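Local coordinates for protein prolyl oligopeptidase (Galerina marginata, PDB 5N4B) that cleaves peptide bonds after proline and closes peptides into macrocycles in the biosynthesis of the amanitin toxins, at residues D49-A54 with F673-Q678. The protein carries 1 engineered substitution. Sequence-based numbering, arbitrary orientation.
Sequences DKWTTA and FIATLQ
Between residues 49-54 and 673-678, Trp51 makes all the direct side-chain contacts, its indole reaching out to Ile674, Ala675 and, through a water, Gln678. With CG anti to the backbone N (chi1 -179°) the side chain extends from its helix, and the six-membered ring leads. CG2 of Ile674 meets the rim of that ring near its plane, 3.7 Å from Trp51 CH2 and almost as close to CZ2. The branching of Ile674 divides its work: CG2 turns to the indole, whereas CG1 stands anti to the backbone N (chi1 -164°) and carries CD1 away from Trp51. Ala675 adds a looser contact, its CB 4.3 Å from Trp51 CZ2. Beside this apolar patch, Trp51 NE1 donates in the ring plane to a water 3.1 Å away, which in turn donates to Gln678 OE1 at 2.7 Å. The amide oxygen also receives Gln55 NE2, a second link between the helices, and Gln678 NE2 is bonded to Leu688 O, so both ends of the amide are tied and its rotation is fixed. This buried packing, away from the catalytic residues, sets a helix from the N-terminal part of the chain against a helix of the alpha/beta-hydrolase fold, as in other prolyl oligopeptidases, whose catalytic domain takes in both chain ends. Phe671 meets the indole edge to face and Leu41 also touches it; helix 668-680 packs through Ile674 on strands 653-659 and 688-693 of the eight-stranded sheet, with Phe673 directed to helix 579-590, and helix 46-64 reaches the outermost strand 688-693 through Thr52 on Ile692.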
loop_
_atom_site.group_PDB
_atom_site.type_symbol
_atom_site.label_atom_id
_atom_site.label_comp_id
_atom_site.label_asym_id
_atom_site.label_seq_id
_atom_site.Cartn_x
_atom_site.Cartn_y
_atom_site.Cartn_z
ATOM N N ASP A 49 16.987 -17.631 -16.922
ATOM C CA ASP A 49 18.075 -17.071 -16.125
ATOM C C ASP A 49 19.123 -16.399 -17.005
ATOM O O ASP A 49 19.654 -15.338 -16.651
ATOM C CB ASP A 49 18.748 -18.165 -15.312
ATOM C CG ASP A 49 17.887 -18.708 -14.191
ATOM O OD1 ASP A 49 16.885 -18.090 -13.782
ATOM O OD2 ASP A 49 18.263 -19.786 -13.682
ATOM N N LYS A 50 19.453 -17.000 -18.145
ATOM C CA LYS A 50 20.414 -16.377 -19.053
ATOM C C LYS A 50 19.870 -15.052 -19.568
ATOM O O LYS A 50 20.602 -14.060 -19.676
ATOM C CB LYS A 50 20.788 -17.291 -20.218
ATOM C CG LYS A 50 21.724 -18.435 -19.822
ATOM C CD LYS A 50 22.002 -19.392 -21.000
ATOM C CE LYS A 50 22.781 -20.633 -20.535
ATOM N NZ LYS A 50 23.031 -21.604 -21.653
ATOM N N TRP A 51 18.589 -15.020 -19.872
ATOM C CA TRP A 51 17.968 -13.810 -20.389
ATOM C C TRP A 51 17.894 -12.728 -19.325
ATOM O O TRP A 51 18.238 -11.567 -19.588
ATOM C CB TRP A 51 16.594 -14.124 -20.946
ATOM C CG TRP A 51 15.824 -12.948 -21.539
ATOM C CD1 TRP A 51 15.861 -12.503 -22.834
ATOM C CD2 TRP A 51 14.925 -12.083 -20.849
ATOM N NE1 TRP A 51 15.042 -11.401 -22.977
ATOM C CE2 TRP A 51 14.453 -11.126 -21.768
ATOM C CE3 TRP A 51 14.491 -12.019 -19.540
ATOM C CZ2 TRP A 51 13.553 -10.128 -21.404
ATOM C CZ3 TRP A 51 13.610 -11.020 -19.182
ATOM C CH2 TRP A 51 13.146 -10.097 -20.117
ATOM N N THR A 52 17.471 -13.072 -18.111
ATOM C CA THR A 52 17.390 -12.047 -17.081
ATOM C C THR A 52 18.768 -11.512 -16.723
ATOM O O THR A 52 18.909 -10.313 -16.445
ATOM C CB THR A 52 16.669 -12.540 -15.816
ATOM O OG1 THR A 52 17.351 -13.673 -15.268
ATOM C CG2 THR A 52 15.241 -12.926 -16.107
ATOM N N THR A 53 19.774 -12.400 -16.685
ATOM C CA THR A 53 21.139 -11.989 -16.414
ATOM C C THR A 53 21.641 -11.053 -17.498
ATOM O O THR A 53 22.198 -9.990 -17.207
ATOM C CB THR A 53 22.036 -13.225 -16.300
ATOM O OG1 THR A 53 21.614 -13.987 -15.177
ATOM C CG2 THR A 53 23.498 -12.810 -16.118
ATOM N N ALA A 54 21.388 -11.402 -18.772
ATOM C CA ALA A 54 21.793 -10.541 -19.883
ATOM C C ALA A 54 21.102 -9.171 -19.807
ATOM O O ALA A 54 21.727 -8.130 -20.058
ATOM C CB ALA A 54 21.511 -11.187 -21.242
ATOM N N PHE A 673 6.653 -7.527 -21.593
ATOM C CA PHE A 673 6.568 -6.176 -22.127
ATOM C C PHE A 673 7.913 -5.724 -22.684
ATOM O O PHE A 673 7.982 -5.214 -23.808
ATOM C CB PHE A 673 5.982 -5.201 -21.108
ATOM C CG PHE A 673 5.728 -3.838 -21.663
ATOM C CD1 PHE A 673 4.717 -3.662 -22.593
ATOM C CD2 PHE A 673 6.513 -2.777 -21.305
ATOM C CE1 PHE A 673 4.444 -2.413 -23.113
ATOM C CE2 PHE A 673 6.251 -1.505 -21.826
ATOM C CZ PHE A 673 5.221 -1.351 -22.751
ATOM N N ILE A 674 8.997 -5.903 -21.927
ATOM C CA ILE A 674 10.308 -5.428 -22.382
ATOM C C ILE A 674 10.776 -6.237 -23.595
ATOM O O ILE A 674 11.360 -5.690 -24.540
ATOM C CB ILE A 674 11.351 -5.368 -21.258
ATOM C CG1 ILE A 674 12.582 -4.523 -21.642
ATOM C CG2 ILE A 674 11.780 -6.754 -20.877
ATOM C CD1 ILE A 674 12.279 -3.071 -21.891
ATOM N N ALA A 675 10.505 -7.539 -23.615
ATOM C CA ALA A 675 10.890 -8.327 -24.788
ATOM C C ALA A 675 10.142 -7.861 -26.030
ATOM O O ALA A 675 10.704 -7.824 -27.135
ATOM C CB ALA A 675 10.619 -9.804 -24.497
ATOM N N THR A 676 8.871 -7.501 -25.860
ATOM C CA THR A 676 8.057 -7.019 -26.966
ATOM C C THR A 676 8.526 -5.645 -27.441
ATOM O O THR A 676 8.597 -5.382 -28.646
ATOM C CB THR A 676 6.581 -7.024 -26.529
ATOM O OG1 THR A 676 6.205 -8.357 -26.170
ATOM C CG2 THR A 676 5.675 -6.589 -27.621
ATOM N N LEU A 677 8.865 -4.746 -26.517
ATOM C CA LEU A 677 9.426 -3.470 -26.919
ATOM C C LEU A 677 10.704 -3.670 -27.703
ATOM O O LEU A 677 10.905 -3.049 -28.753
ATOM C CB LEU A 677 9.729 -2.611 -25.703
ATOM C CG LEU A 677 8.609 -1.918 -24.953
ATOM C CD1 LEU A 677 9.168 -1.151 -23.771
ATOM C CD2 LEU A 677 7.847 -0.998 -25.895
ATOM N N GLN A 678 11.617 -4.477 -27.168
ATOM C CA GLN A 678 12.916 -4.671 -27.816
ATOM C C GLN A 678 12.803 -5.358 -29.146
ATOM O O GLN A 678 13.634 -5.098 -30.015
ATOM C CB GLN A 678 13.888 -5.405 -26.878
ATOM C CG GLN A 678 14.257 -4.617 -25.624
ATOM C CD GLN A 678 15.132 -5.411 -24.638
ATOM O OE1 GLN A 678 15.405 -6.609 -24.833
ATOM N NE2 GLN A 678 15.579 -4.750 -23.563
HETATM O O HOH W 1 14.184 -9.066 -24.850
#